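Local atomic coordinates of CCMAN5 (Cellulosimicrobium cellulans, PDB entry 2XSG), a protein that hydrolyses alpha-mannosidic linkages as a calcium-binding family 92 glycosidase and enables mannose-6-phosphate modification of yeast-produced lysosomal enzymes. Residues T299-T304 / F693-T698; G305-L310 / T668-A673; M582-A587 / R612-K617. All blocks are in the same frame, centred on the assembly; numbering follows the deposited sequence.

Overall arrangement
Interactions 1 and 2 are neighbours, with centres about 10 Å apart, and the chain runs straight from 299-304 into 305-310. D302 joins them: its carboxylate reaches the backbone N of L307 and of Q308. Interaction 3 lies about 20 Å from interaction 1 and 14 Å from interaction 2, centre to centre. Helix 604-616 connects all three. R612 NH1 reaches T301 OG1 at 3.1 Å, L307 CD1 lies 3.7 Å from T616 CG2, and Y615 packs on F670 and A673. Interaction 3 adjoins the metal site in sequence: 582-587 runs directly into N588 and E589. The side chain of N586 is about 11 Å from the calcium ion, which these two and D662 bind.

Interaction 1: T299-T304 / F693-T698; sequences TATDPT and FFDSTT
The loop after strand 293-296 meets the entry to strand 696-700, with T301 set against F693, F694 and D695. The one hydrogen bond across the contact runs from T301 OG1 to F693 O, at 2.7 Å. It is nearly straight at the acceptor, with a C=O...donor angle of 166°. The hydroxyl lies anti to the backbone N (chi1 -163°), which turns it to this carbonyl and leaves CG2 between N and the carbonyl carbon. R612 NH1 also bonds to the same hydroxyl, so helix 604-616 ties in here.

The methyl T301 CG2 has two further neighbours. It lies 3.7 Å from D695 OD1, as the two side chains run past each other in opposite directions. It meets the F694 ring obliquely, 4.4 Å from CD1. D695 OD1 has its polar partner in S298 OG. One face of the F694 ring is covered by F693 CB, 3.8 Å above the ring centre. The F693 ring itself leads away, to A673 and A674 of helix 665-675. D695 and S696 both face D296. This is a classic beta bulge, at the edge of a mixed beta sheet.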
ATOM      1  N   THR A 299       8.248  23.291 -17.790  1.00  9.75           N
ATOM      2  CA  THR A 299       7.630  24.366 -17.018  1.00  9.13           C
ATOM      3  C   THR A 299       6.127  24.421 -17.240  1.00  7.80           C
ATOM      4  O   THR A 299       5.378  24.661 -16.309  1.00  7.49           O
ATOM      5  CB  THR A 299       8.220  25.741 -17.438  1.00  9.50           C
ATOM      6  OG1 THR A 299       9.626  25.738 -17.178  1.00 11.95           O
ATOM      7  CG2 THR A 299       7.559  26.887 -16.673  1.00 10.01           C
ATOM      8  N   ALA A 300       5.692  24.213 -18.480  1.00  7.20           N
ATOM      9  CA  ALA A 300       4.271  24.335 -18.829  1.00  7.00           C
ATOM     10  C   ALA A 300       3.343  23.424 -18.000  1.00  6.44           C
ATOM     11  O   ALA A 300       2.264  23.848 -17.558  1.00  6.44           O
ATOM     12  CB  ALA A 300       4.065  24.100 -20.350  1.00  7.01           C
ATOM     13  N   THR A 301       3.772  22.184 -17.793  1.00  6.30           N
ATOM     14  CA  THR A 301       2.973  21.197 -17.070  1.00  6.08           C
ATOM     15  C   THR A 301       3.321  21.146 -15.563  1.00  6.35           C
ATOM     16  O   THR A 301       2.512  20.723 -14.749  1.00  5.55           O
ATOM     17  CB  THR A 301       3.132  19.794 -17.718  1.00  6.20           C
ATOM     18  OG1 THR A 301       2.079  18.945 -17.270  1.00  7.30           O
ATOM     19  CG2 THR A 301       4.489  19.157 -17.386  1.00  5.36           C
ATOM     20  N   ASP A 302       4.526  21.593 -15.210  1.00  6.41           N
ATOM     21  CA  ASP A 302       5.015  21.537 -13.829  1.00  6.93           C
ATOM     22  C   ASP A 302       5.837  22.788 -13.534  1.00  7.41           C
ATOM     23  O   ASP A 302       7.058  22.711 -13.433  1.00  7.38           O
ATOM     24  CB  ASP A 302       5.881  20.284 -13.662  1.00  6.88           C
ATOM     25  CG  ASP A 302       6.289  20.016 -12.222  1.00  6.45           C
ATOM     26  OD1 ASP A 302       5.733  20.617 -11.277  1.00  4.92           O
ATOM     27  OD2 ASP A 302       7.190  19.169 -12.048  1.00  8.48           O
ATOM     28  N   PRO A 303       5.174  23.958 -13.417  1.00  8.19           N
ATOM     29  CA  PRO A 303       5.933  25.210 -13.264  1.00  7.98           C
ATOM     30  C   PRO A 303       6.808  25.279 -11.994  1.00  8.42           C
ATOM     31  O   PRO A 303       7.865  25.909 -12.017  1.00  8.37           O
ATOM     32  CB  PRO A 303       4.849  26.292 -13.236  1.00  8.73           C
ATOM     33  CG  PRO A 303       3.567  25.594 -12.977  1.00  7.97           C
ATOM     34  CD  PRO A 303       3.708  24.174 -13.398  1.00  8.03           C
ATOM     35  N   THR A 304       6.406  24.591 -10.928  1.00  8.55           N
ATOM     36  CA  THR A 304       7.110  24.669  -9.639  1.00  8.90           C
ATOM     37  C   THR A 304       8.061  23.491  -9.382  1.00  8.74           C
ATOM     38  O   THR A 304       8.864  23.516  -8.436  1.00  7.98           O
ATOM     39  CB  THR A 304       6.117  24.749  -8.460  1.00  9.09           C
ATOM     40  OG1 THR A 304       5.436  23.500  -8.334  1.00 10.45           O
ATOM     41  CG2 THR A 304       5.065  25.838  -8.684  1.00  9.72           C
ATOM     42  N   PHE A 693       0.718  13.135 -17.650  1.00  6.02           N
ATOM     43  CA  PHE A 693       1.091  14.425 -17.048  1.00  6.34           C
ATOM     44  C   PHE A 693       2.290  15.085 -17.697  1.00  6.15           C
ATOM     45  O   PHE A 693       2.382  16.303 -17.693  1.00  5.89           O
ATOM     46  CB  PHE A 693       1.462  14.302 -15.558  1.00  6.44           C
ATOM     47  CG  PHE A 693       0.396  13.719 -14.671  1.00  5.28           C
ATOM     48  CD1 PHE A 693      -0.872  13.398 -15.149  1.00  4.45           C
ATOM     49  CD2 PHE A 693       0.671  13.547 -13.317  1.00  3.54           C
ATOM     50  CE1 PHE A 693      -1.825  12.873 -14.304  1.00  5.70           C
ATOM     51  CE2 PHE A 693      -0.274  13.014 -12.462  1.00  4.58           C
ATOM     52  CZ  PHE A 693      -1.530  12.679 -12.953  1.00  5.56           C
ATOM     53  N   PHE A 694       3.226  14.284 -18.197  1.00  5.99           N
ATOM     54  CA  PHE A 694       4.559  14.792 -18.536  1.00  6.87           C
ATOM     55  C   PHE A 694       4.869  14.756 -20.027  1.00  7.03           C
ATOM     56  O   PHE A 694       4.319  13.934 -20.770  1.00  7.11           O
ATOM     57  CB  PHE A 694       5.628  14.031 -17.747  1.00  6.88           C
ATOM     58  CG  PHE A 694       5.402  14.047 -16.252  1.00  7.02           C
ATOM     59  CD1 PHE A 694       5.424  15.236 -15.542  1.00  8.15           C
ATOM     60  CD2 PHE A 694       5.164  12.876 -15.557  1.00  7.48           C
ATOM     61  CE1 PHE A 694       5.211  15.248 -14.156  1.00  8.90           C
ATOM     62  CE2 PHE A 694       4.950  12.881 -14.175  1.00  5.38           C
ATOM     63  CZ  PHE A 694       4.982  14.061 -13.479  1.00  6.72           C
ATOM     64  N   ASP A 695       5.752  15.654 -20.454  1.00  7.21           N
ATOM     65  CA  ASP A 695       6.159  15.747 -21.857  1.00  7.56           C
ATOM     66  C   ASP A 695       6.686  14.415 -22.378  1.00  7.40           C
ATOM     67  O   ASP A 695       6.359  14.016 -23.485  1.00  7.48           O
ATOM     68  CB  ASP A 695       7.211  16.847 -22.048  1.00  7.90           C
ATOM     69  CG  ASP A 695       6.703  18.197 -21.630  1.00  9.68           C
ATOM     70  OD1 ASP A 695       6.300  18.318 -20.454  1.00 10.79           O
ATOM     71  OD2 ASP A 695       6.693  19.126 -22.476  1.00 12.10           O
ATOM     72  N   SER A 696       7.503  13.745 -21.570  1.00  7.03           N
ATOM     73  CA  SER A 696       7.988  12.409 -21.880  1.00  6.91           C
ATOM     74  C   SER A 696       8.087  11.598 -20.583  1.00  7.35           C
ATOM     75  O   SER A 696       8.548  12.117 -19.555  1.00  7.37           O
ATOM     76  CB  SER A 696       9.361  12.479 -22.570  1.00  7.05           C
ATOM     77  OG  SER A 696       9.861  11.175 -22.858  1.00  5.81           O
ATOM     78  N   THR A 697       7.632  10.347 -20.634  1.00  7.08           N
ATOM     79  CA  THR A 697       7.807   9.393 -19.533  1.00  7.09           C
ATOM     80  C   THR A 697       8.327   8.057 -20.108  1.00  7.32           C
ATOM     81  O   THR A 697       7.688   7.486 -20.994  1.00  7.99           O
ATOM     82  CB  THR A 697       6.503   9.226 -18.738  1.00  7.00           C
ATOM     83  OG1 THR A 697       6.217  10.452 -18.039  1.00  5.91           O
ATOM     84  CG2 THR A 697       6.596   8.074 -17.753  1.00  6.15           C
ATOM     85  N   THR A 698       9.497   7.608 -19.639  1.00  7.04           N
ATOM     86  CA  THR A 698      10.174   6.402 -20.157  1.00  7.46           C
ATOM     87  C   THR A 698      10.316   5.342 -19.064  1.00  7.09           C
ATOM     88  O   THR A 698      10.941   5.578 -18.023  1.00  7.35           O
ATOM     89  CB  THR A 698      11.597   6.736 -20.734  1.00  7.78           C
ATOM     90  OG1 THR A 698      11.483   7.713 -21.780  1.00  8.48           O
ATOM     91  CG2 THR A 698      12.288   5.499 -21.286  1.00  8.70           C
TER

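Interaction 2: G305-L310 / T668-A673; sequences GELQRL and TMFVAA
The backbone N of L310 bonds to E306 O at 2.8 Å, in the turn of helix 306-318 that brings L310 against F670. No polar bond crosses this contact. It is apolar packing between two buried helix faces.

F670 of helix 665-675 carries its side. The CB bond points at the other helix, and the ring stands off the backbone with CG anti to N (chi1 -177°). CZ is therefore the leading atom. It lies 3.8 Å from L307 CD1, which sits at the ring edge, near the ring plane. CZ is also 3.9 Å from L310 CB, which approaches the ring obliquely. Beside it, F670 CE1 is 4.0 Å from L310 C, so the ring touches backbone as well as side chain. The side chain of L307 slants across that of F670. L307 has its CG anti to N, and this brings its CD1 closer to F670 than the CB direction alone would suggest.

Other aromatic groups complete the surroundings of F670. Its ring meets H314 with planes at about 45°, and Y648 at about 55°. L307 also touches R612 and T616 of helix 604-616.

The start of helix 306-318 is held separately. G305 is the N-cap residue. Its backbone angles would push a beta carbon against the carbonyl O of T304. T304 OG1 accepts from E306 N, and the D302 carboxylate accepts from L307 N and Q308 N. A negative group here would suit the positive end of the helix dipole. This apolar packing of helix on helix is consistent with the (alpha/alpha)6 barrel of the family 92 catalytic domain.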
ATOM      1  N   GLY A 305       7.977  22.462 -10.223  1.00  8.54           N
ATOM      2  CA  GLY A 305       8.706  21.214  -9.979  1.00  8.26           C
ATOM      3  C   GLY A 305       8.089  20.273  -8.942  1.00  8.07           C
ATOM      4  O   GLY A 305       8.622  19.194  -8.699  1.00  7.15           O
ATOM      5  N   GLU A 306       6.960  20.660  -8.345  1.00  8.34           N
ATOM      6  CA  GLU A 306       6.316  19.823  -7.313  1.00  8.98           C
ATOM      7  C   GLU A 306       5.619  18.579  -7.868  1.00  8.45           C
ATOM      8  O   GLU A 306       5.487  17.557  -7.177  1.00  7.77           O
ATOM      9  CB  GLU A 306       5.338  20.635  -6.472  1.00  9.67           C
ATOM     10  CG  GLU A 306       6.039  21.599  -5.527  1.00 13.81           C
ATOM     11  CD  GLU A 306       5.097  22.598  -4.873  1.00 18.68           C
ATOM     12  OE1 GLU A 306       4.043  22.924  -5.466  1.00 20.89           O
ATOM     13  OE2 GLU A 306       5.429  23.075  -3.766  1.00 21.31           O
ATOM     14  N   LEU A 307       5.146  18.661  -9.106  1.00  7.29           N
ATOM     15  CA  LEU A 307       4.479  17.522  -9.693  1.00  6.57           C
ATOM     16  C   LEU A 307       5.492  16.386  -9.949  1.00  6.61           C
ATOM     17  O   LEU A 307       5.179  15.200  -9.739  1.00  6.23           O
ATOM     18  CB  LEU A 307       3.739  17.934 -10.964  1.00  6.17           C
ATOM     19  CG  LEU A 307       2.837  16.921 -11.647  1.00  6.45           C
ATOM     20  CD1 LEU A 307       1.733  16.407 -10.696  1.00  4.64           C
ATOM     21  CD2 LEU A 307       2.277  17.578 -12.921  1.00  4.40           C
ATOM     22  N   GLN A 308       6.706  16.740 -10.365  1.00  6.14           N
ATOM     23  CA  GLN A 308       7.764  15.733 -10.543  1.00  7.75           C
ATOM     24  C   GLN A 308       8.182  15.117  -9.186  1.00  7.41           C
ATOM     25  O   GLN A 308       8.409  13.898  -9.084  1.00  6.91           O
ATOM     26  CB  GLN A 308       8.954  16.329 -11.335  1.00  7.97           C
ATOM     27  CG  GLN A 308      10.281  15.610 -11.228  1.00 12.64           C
ATOM     28  CD  GLN A 308      11.127  15.676 -12.519  1.00 17.89           C
ATOM     29  OE1 GLN A 308      10.925  16.545 -13.379  1.00 21.22           O
ATOM     30  NE2 GLN A 308      12.062  14.747 -12.653  1.00 17.12           N
ATOM     31  N   ARG A 309       8.267  15.956  -8.150  1.00  7.00           N
ATOM     32  CA  ARG A 309       8.568  15.463  -6.804  1.00  7.83           C
ATOM     33  C   ARG A 309       7.447  14.548  -6.290  1.00  7.44           C
ATOM     34  O   ARG A 309       7.702  13.504  -5.669  1.00  7.58           O
ATOM     35  CB  ARG A 309       8.780  16.629  -5.846  1.00  7.75           C
ATOM     36  CG  ARG A 309      10.146  17.262  -5.947  1.00 10.70           C
ATOM     37  CD  ARG A 309      10.096  18.708  -5.500  1.00 14.19           C
ATOM     38  NE  ARG A 309      11.394  19.181  -5.042  1.00 18.44           N
ATOM     39  CZ  ARG A 309      12.366  19.633  -5.830  1.00 22.18           C
ATOM     40  NH1 ARG A 309      12.216  19.671  -7.156  1.00 25.79           N
ATOM     41  NH2 ARG A 309      13.506  20.039  -5.289  1.00 22.93           N
ATOM     42  N   LEU A 310       6.206  14.951  -6.560  1.00  7.39           N
ATOM     43  CA  LEU A 310       5.040  14.163  -6.196  1.00  6.95           C
ATOM     44  C   LEU A 310       5.092  12.821  -6.889  1.00  6.71           C
ATOM     45  O   LEU A 310       4.909  11.796  -6.243  1.00  7.42           O
ATOM     46  CB  LEU A 310       3.748  14.864  -6.584  1.00  6.96           C
ATOM     47  CG  LEU A 310       2.994  15.626  -5.527  1.00  7.38           C
ATOM     48  CD1 LEU A 310       1.764  16.254  -6.202  1.00  8.36           C
ATOM     49  CD2 LEU A 310       2.595  14.731  -4.322  1.00  6.47           C
ATOM     50  N   THR A 668       0.314   4.358  -5.882  1.00  3.43           N
ATOM     51  CA  THR A 668       0.378   3.594  -7.124  1.00  3.50           C
ATOM     52  C   THR A 668      -0.628   4.100  -8.165  1.00  3.24           C
ATOM     53  O   THR A 668      -0.300   4.206  -9.335  1.00  2.91           O
ATOM     54  CB  THR A 668       0.164   2.096  -6.864  1.00  4.03           C
ATOM     55  OG1 THR A 668       1.091   1.650  -5.874  1.00  3.77           O
ATOM     56  CG2 THR A 668       0.398   1.297  -8.117  1.00  4.58           C
ATOM     57  N   MET A 669      -1.843   4.438  -7.735  1.00  3.01           N
ATOM     58  CA  MET A 669      -2.792   5.087  -8.649  1.00  2.90           C
ATOM     59  C   MET A 669      -2.300   6.438  -9.167  1.00  2.84           C
ATOM     60  O   MET A 669      -2.559   6.801 -10.317  1.00  2.92           O
ATOM     61  CB  MET A 669      -4.179   5.204  -8.017  1.00  3.18           C
ATOM     62  CG  MET A 669      -4.761   3.877  -7.559  1.00  2.97           C
ATOM     63  SD  MET A 669      -4.835   2.554  -8.807  1.00  9.77           S
ATOM     64  CE  MET A 669      -3.446   1.509  -8.388  1.00  6.25           C
ATOM     65  N   PHE A 670      -1.591   7.187  -8.332  1.00  2.43           N
ATOM     66  CA  PHE A 670      -1.005   8.450  -8.796  1.00  2.90           C
ATOM     67  C   PHE A 670       0.020   8.199  -9.901  1.00  3.20           C
ATOM     68  O   PHE A 670       0.014   8.876 -10.930  1.00  3.61           O
ATOM     69  CB  PHE A 670      -0.349   9.226  -7.652  1.00  2.55           C
ATOM     70  CG  PHE A 670       0.197  10.567  -8.074  1.00  2.98           C
ATOM     71  CD1 PHE A 670       1.437  10.658  -8.714  1.00  2.07           C
ATOM     72  CD2 PHE A 670      -0.529  11.731  -7.847  1.00  2.00           C
ATOM     73  CE1 PHE A 670       1.926  11.898  -9.127  1.00  3.54           C
ATOM     74  CE2 PHE A 670      -0.035  12.976  -8.263  1.00  3.20           C
ATOM     75  CZ  PHE A 670       1.192  13.056  -8.887  1.00  2.00           C
ATOM     76  N   VAL A 671       0.924   7.249  -9.672  1.00  3.30           N
ATOM     77  CA  VAL A 671       1.886   6.886 -10.707  1.00  3.29           C
ATOM     78  C   VAL A 671       1.162   6.520 -12.011  1.00  3.38           C
ATOM     79  O   VAL A 671       1.543   6.983 -13.083  1.00  2.83           O
ATOM     80  CB  VAL A 671       2.767   5.731 -10.242  1.00  3.54           C
ATOM     81  CG1 VAL A 671       3.513   5.081 -11.444  1.00  3.81           C
ATOM     82  CG2 VAL A 671       3.758   6.232  -9.187  1.00  3.97           C
ATOM     83  N   ALA A 672       0.130   5.680 -11.905  1.00  3.32           N
ATOM     84  CA  ALA A 672      -0.624   5.215 -13.077  1.00  3.04           C
ATOM     85  C   ALA A 672      -1.270   6.381 -13.839  1.00  3.00           C
ATOM     86  O   ALA A 672      -1.237   6.428 -15.086  1.00  2.82           O
ATOM     87  CB  ALA A 672      -1.689   4.202 -12.647  1.00  2.30           C
ATOM     88  N   ALA A 673      -1.853   7.315 -13.089  1.00  2.56           N
ATOM     89  CA  ALA A 673      -2.463   8.502 -13.687  1.00  3.21           C
ATOM     90  C   ALA A 673      -1.407   9.326 -14.429  1.00  3.54           C
ATOM     91  O   ALA A 673      -1.661   9.793 -15.545  1.00  3.54           O
ATOM     92  CB  ALA A 673      -3.151   9.338 -12.628  1.00  2.51           C
TER

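Interaction 3: M582-A587 / R612-K617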
ATOM      1  N   MET A 582     -21.278  15.527  -6.375  1.00  6.43           N
ATOM      2  CA  MET A 582     -20.147  14.645  -6.608  1.00  5.86           C
ATOM      3  C   MET A 582     -20.408  13.274  -5.969  1.00  5.45           C
ATOM      4  O   MET A 582     -20.311  13.127  -4.746  1.00  4.82           O
ATOM      5  CB  MET A 582     -18.861  15.277  -6.042  1.00  6.23           C
ATOM      6  CG  MET A 582     -17.589  14.414  -6.180  1.00  4.80           C
ATOM      7  SD  MET A 582     -17.187  13.898  -7.861  1.00  6.74           S
ATOM      8  CE  MET A 582     -17.045  15.449  -8.765  1.00  4.87           C
ATOM      9  N   LEU A 583     -20.726  12.277  -6.791  1.00  4.43           N
ATOM     10  CA  LEU A 583     -21.121  10.947  -6.271  1.00  4.23           C
ATOM     11  C   LEU A 583     -19.930  10.002  -6.192  1.00  4.09           C
ATOM     12  O   LEU A 583     -19.960   8.998  -5.461  1.00  4.08           O
ATOM     13  CB  LEU A 583     -22.233  10.329  -7.134  1.00  4.18           C
ATOM     14  CG  LEU A 583     -23.480  11.202  -7.308  1.00  4.65           C
ATOM     15  CD1 LEU A 583     -24.571  10.430  -8.013  1.00  4.23           C
ATOM     16  CD2 LEU A 583     -23.973  11.755  -5.960  1.00  4.12           C
ATOM     17  N   HIS A 584     -18.882  10.340  -6.940  1.00  3.38           N
ATOM     18  CA  HIS A 584     -17.614   9.628  -6.876  1.00  3.37           C
ATOM     19  C   HIS A 584     -16.878   9.975  -5.580  1.00  3.27           C
ATOM     20  O   HIS A 584     -16.956  11.117  -5.107  1.00  2.98           O
ATOM     21  CB  HIS A 584     -16.750  10.028  -8.071  1.00  3.31           C
ATOM     22  CG  HIS A 584     -15.363   9.475  -8.028  1.00  3.16           C
ATOM     23  ND1 HIS A 584     -14.240  10.275  -7.961  1.00  4.79           N
ATOM     24  CD2 HIS A 584     -14.916   8.201  -8.066  1.00  2.29           C
ATOM     25  CE1 HIS A 584     -13.161   9.513  -7.939  1.00  2.00           C
ATOM     26  NE2 HIS A 584     -13.544   8.251  -8.003  1.00  5.10           N
ATOM     27  N   SER A 585     -16.159   9.004  -5.014  1.00  3.39           N
ATOM     28  CA  SER A 585     -15.260   9.291  -3.897  1.00  3.12           C
ATOM     29  C   SER A 585     -13.809   9.170  -4.325  1.00  3.59           C
ATOM     30  O   SER A 585     -13.422   8.175  -4.959  1.00  3.31           O
ATOM     31  CB  SER A 585     -15.528   8.386  -2.699  1.00  3.27           C
ATOM     32  OG  SER A 585     -14.660   8.722  -1.619  1.00  2.79           O
ATOM     33  N   ASN A 586     -13.007  10.173  -3.965  1.00  3.31           N
ATOM     34  CA  ASN A 586     -11.545  10.116  -4.153  1.00  3.90           C
ATOM     35  C   ASN A 586     -10.783   9.530  -2.953  1.00  4.51           C
ATOM     36  O   ASN A 586      -9.594   9.232  -3.051  1.00  5.18           O
ATOM     37  CB  ASN A 586     -10.983  11.511  -4.461  1.00  3.43           C
ATOM     38  CG  ASN A 586     -11.656  12.159  -5.653  1.00  4.11           C
ATOM     39  OD1 ASN A 586     -12.287  13.226  -5.536  1.00  5.34           O
ATOM     40  ND2 ASN A 586     -11.564  11.513  -6.786  1.00  2.00           N
ATOM     41  N   ALA A 587     -11.475   9.351  -1.833  1.00  5.05           N
ATOM     42  CA  ALA A 587     -10.817   9.085  -0.553  1.00  5.72           C
ATOM     43  C   ALA A 587     -10.648   7.597  -0.274  1.00  5.99           C
ATOM     44  O   ALA A 587      -9.901   7.216   0.634  1.00  5.95           O
ATOM     45  CB  ALA A 587     -11.589   9.767   0.592  1.00  5.23           C
ATOM     46  N   ARG A 612      -6.641  14.254 -14.942  1.00  5.48           N
ATOM     47  CA  ARG A 612      -5.762  15.379 -14.651  1.00  5.71           C
ATOM     48  C   ARG A 612      -6.217  16.151 -13.401  1.00  5.40           C
ATOM     49  O   ARG A 612      -5.379  16.560 -12.589  1.00  5.68           O
ATOM     50  CB  ARG A 612      -5.612  16.304 -15.870  1.00  5.10           C
ATOM     51  CG  ARG A 612      -4.597  17.429 -15.683  1.00  5.41           C
ATOM     52  CD  ARG A 612      -3.158  16.942 -15.630  1.00  6.48           C
ATOM     53  NE  ARG A 612      -2.230  17.975 -15.148  1.00  6.21           N
ATOM     54  CZ  ARG A 612      -1.149  18.400 -15.805  1.00  5.90           C
ATOM     55  NH1 ARG A 612      -0.817  17.879 -16.981  1.00  5.14           N
ATOM     56  NH2 ARG A 612      -0.362  19.330 -15.261  1.00  6.21           N
ATOM     57  N   ALA A 613      -7.532  16.312 -13.231  1.00  4.76           N
ATOM     58  CA  ALA A 613      -8.095  17.125 -12.133  1.00  4.20           C
ATOM     59  C   ALA A 613      -7.935  16.497 -10.741  1.00  4.35           C
ATOM     60  O   ALA A 613      -7.433  17.137  -9.796  1.00  3.50           O
ATOM     61  CB  ALA A 613      -9.581  17.445 -12.411  1.00  4.39           C
ATOM     62  N   ILE A 614      -8.370  15.246 -10.615  1.00  4.20           N
ATOM     63  CA  ILE A 614      -8.296  14.532  -9.335  1.00  4.67           C
ATOM     64  C   ILE A 614      -6.855  14.469  -8.844  1.00  4.51           C
ATOM     65  O   ILE A 614      -6.587  14.659  -7.660  1.00  4.71           O
ATOM     66  CB  ILE A 614      -8.911  13.101  -9.433  1.00  4.65           C
ATOM     67  CG1 ILE A 614     -10.423  13.183  -9.690  1.00  4.93           C
ATOM     68  CG2 ILE A 614      -8.694  12.285  -8.104  1.00  4.94           C
ATOM     69  CD1 ILE A 614     -11.045  11.885 -10.240  1.00  4.56           C
ATOM     70  N   TYR A 615      -5.927  14.208  -9.750  1.00  4.36           N
ATOM     71  CA  TYR A 615      -4.547  13.919  -9.324  1.00  4.85           C
ATOM     72  C   TYR A 615      -3.625  15.139  -9.275  1.00  4.88           C
ATOM     73  O   TYR A 615      -2.606  15.100  -8.596  1.00  4.85           O
ATOM     74  CB  TYR A 615      -3.926  12.815 -10.178  1.00  4.49           C
ATOM     75  CG  TYR A 615      -4.587  11.486  -9.963  1.00  4.42           C
ATOM     76  CD1 TYR A 615      -4.199  10.669  -8.906  1.00  2.73           C
ATOM     77  CD2 TYR A 615      -5.613  11.053 -10.806  1.00  3.36           C
ATOM     78  CE1 TYR A 615      -4.805   9.450  -8.680  1.00  3.05           C
ATOM     79  CE2 TYR A 615      -6.233   9.828 -10.599  1.00  5.84           C
ATOM     80  CZ  TYR A 615      -5.819   9.021  -9.528  1.00  4.73           C
ATOM     81  OH  TYR A 615      -6.422   7.803  -9.313  1.00  2.80           O
ATOM     82  N   THR A 616      -3.976  16.217  -9.981  1.00  4.35           N
ATOM     83  CA  THR A 616      -3.051  17.356 -10.054  1.00  4.62           C
ATOM     84  C   THR A 616      -3.681  18.724  -9.794  1.00  4.83           C
ATOM     85  O   THR A 616      -2.965  19.717  -9.802  1.00  4.84           O
ATOM     86  CB  THR A 616      -2.285  17.432 -11.384  1.00  3.73           C
ATOM     87  OG1 THR A 616      -3.143  17.939 -12.411  1.00  3.10           O
ATOM     88  CG2 THR A 616      -1.751  16.078 -11.796  1.00  4.12           C
ATOM     89  N   LYS A 617      -4.992  18.763  -9.558  1.00  4.97           N
ATOM     90  CA  LYS A 617      -5.729  20.012  -9.357  1.00  6.36           C
ATOM     91  C   LYS A 617      -6.652  19.909  -8.129  1.00  6.86           C
ATOM     92  O   LYS A 617      -6.630  18.907  -7.415  1.00  7.32           O
ATOM     93  CB  LYS A 617      -6.556  20.338 -10.611  1.00  5.97           C
ATOM     94  CG  LYS A 617      -5.736  20.486 -11.896  1.00  6.46           C
ATOM     95  CD  LYS A 617      -6.650  20.721 -13.095  1.00  5.11           C
ATOM     96  CE  LYS A 617      -5.869  20.958 -14.371  1.00  5.34           C
ATOM     97  NZ  LYS A 617      -5.114  22.242 -14.359  1.00  6.95           N
TER
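An ST turn shapes the loop 582-587, which leads to the calcium-binding residues N588 and E589, and here H584 and N586 of this loop pack on I614 of helix 604-616. In the turn, S585 OG accepts from the backbone N of A587 at 3.3 Å, with an N-H...acceptor angle of 158°.

I614 carries the helix side of the contact. Its CB bond points toward the loop, and both branches are used. CG1 stands beside the backbone N (chi1 -66°) and CG2 anti to it, which spreads the branches, CD1 to H584 and CG2 to N586. CD1 lies 3.9 Å from H584 CE1 and approaches the imidazole obliquely. CG2 meets the amide end of N586, with 3.8 Å to N586 CG. The amide comes obliquely across the isoleucine branches, while H584 and I614 come from opposite directions.

The loop side has further support. The H584 ring stacks on F571, and its NE2 makes a weak hydrogen bond to D591 O. P595 touches both H584 and I614. N586 also rests on T619 of strand 618-623. With an alanine at I614, the side-chain amide of N586 and the H584 ring would probably lose their shared apolar support, opening a gap between loop and helix.

On the helix side, I614 CG2 also lies over one face of the Y615 ring, 4.2 Å above it and offset toward the rim. R612 and T616, one turn apart, are joined by side-chain bonds. R612 NE donates to T616 OG1 at 2.9 Å, with the partner 16° out of the guanidinium plane. The same hydroxyl donates to R612 O at 2.6 Å. T616 N also bonds to R612 O, and the two donors come from opposite faces of the carbonyl plane.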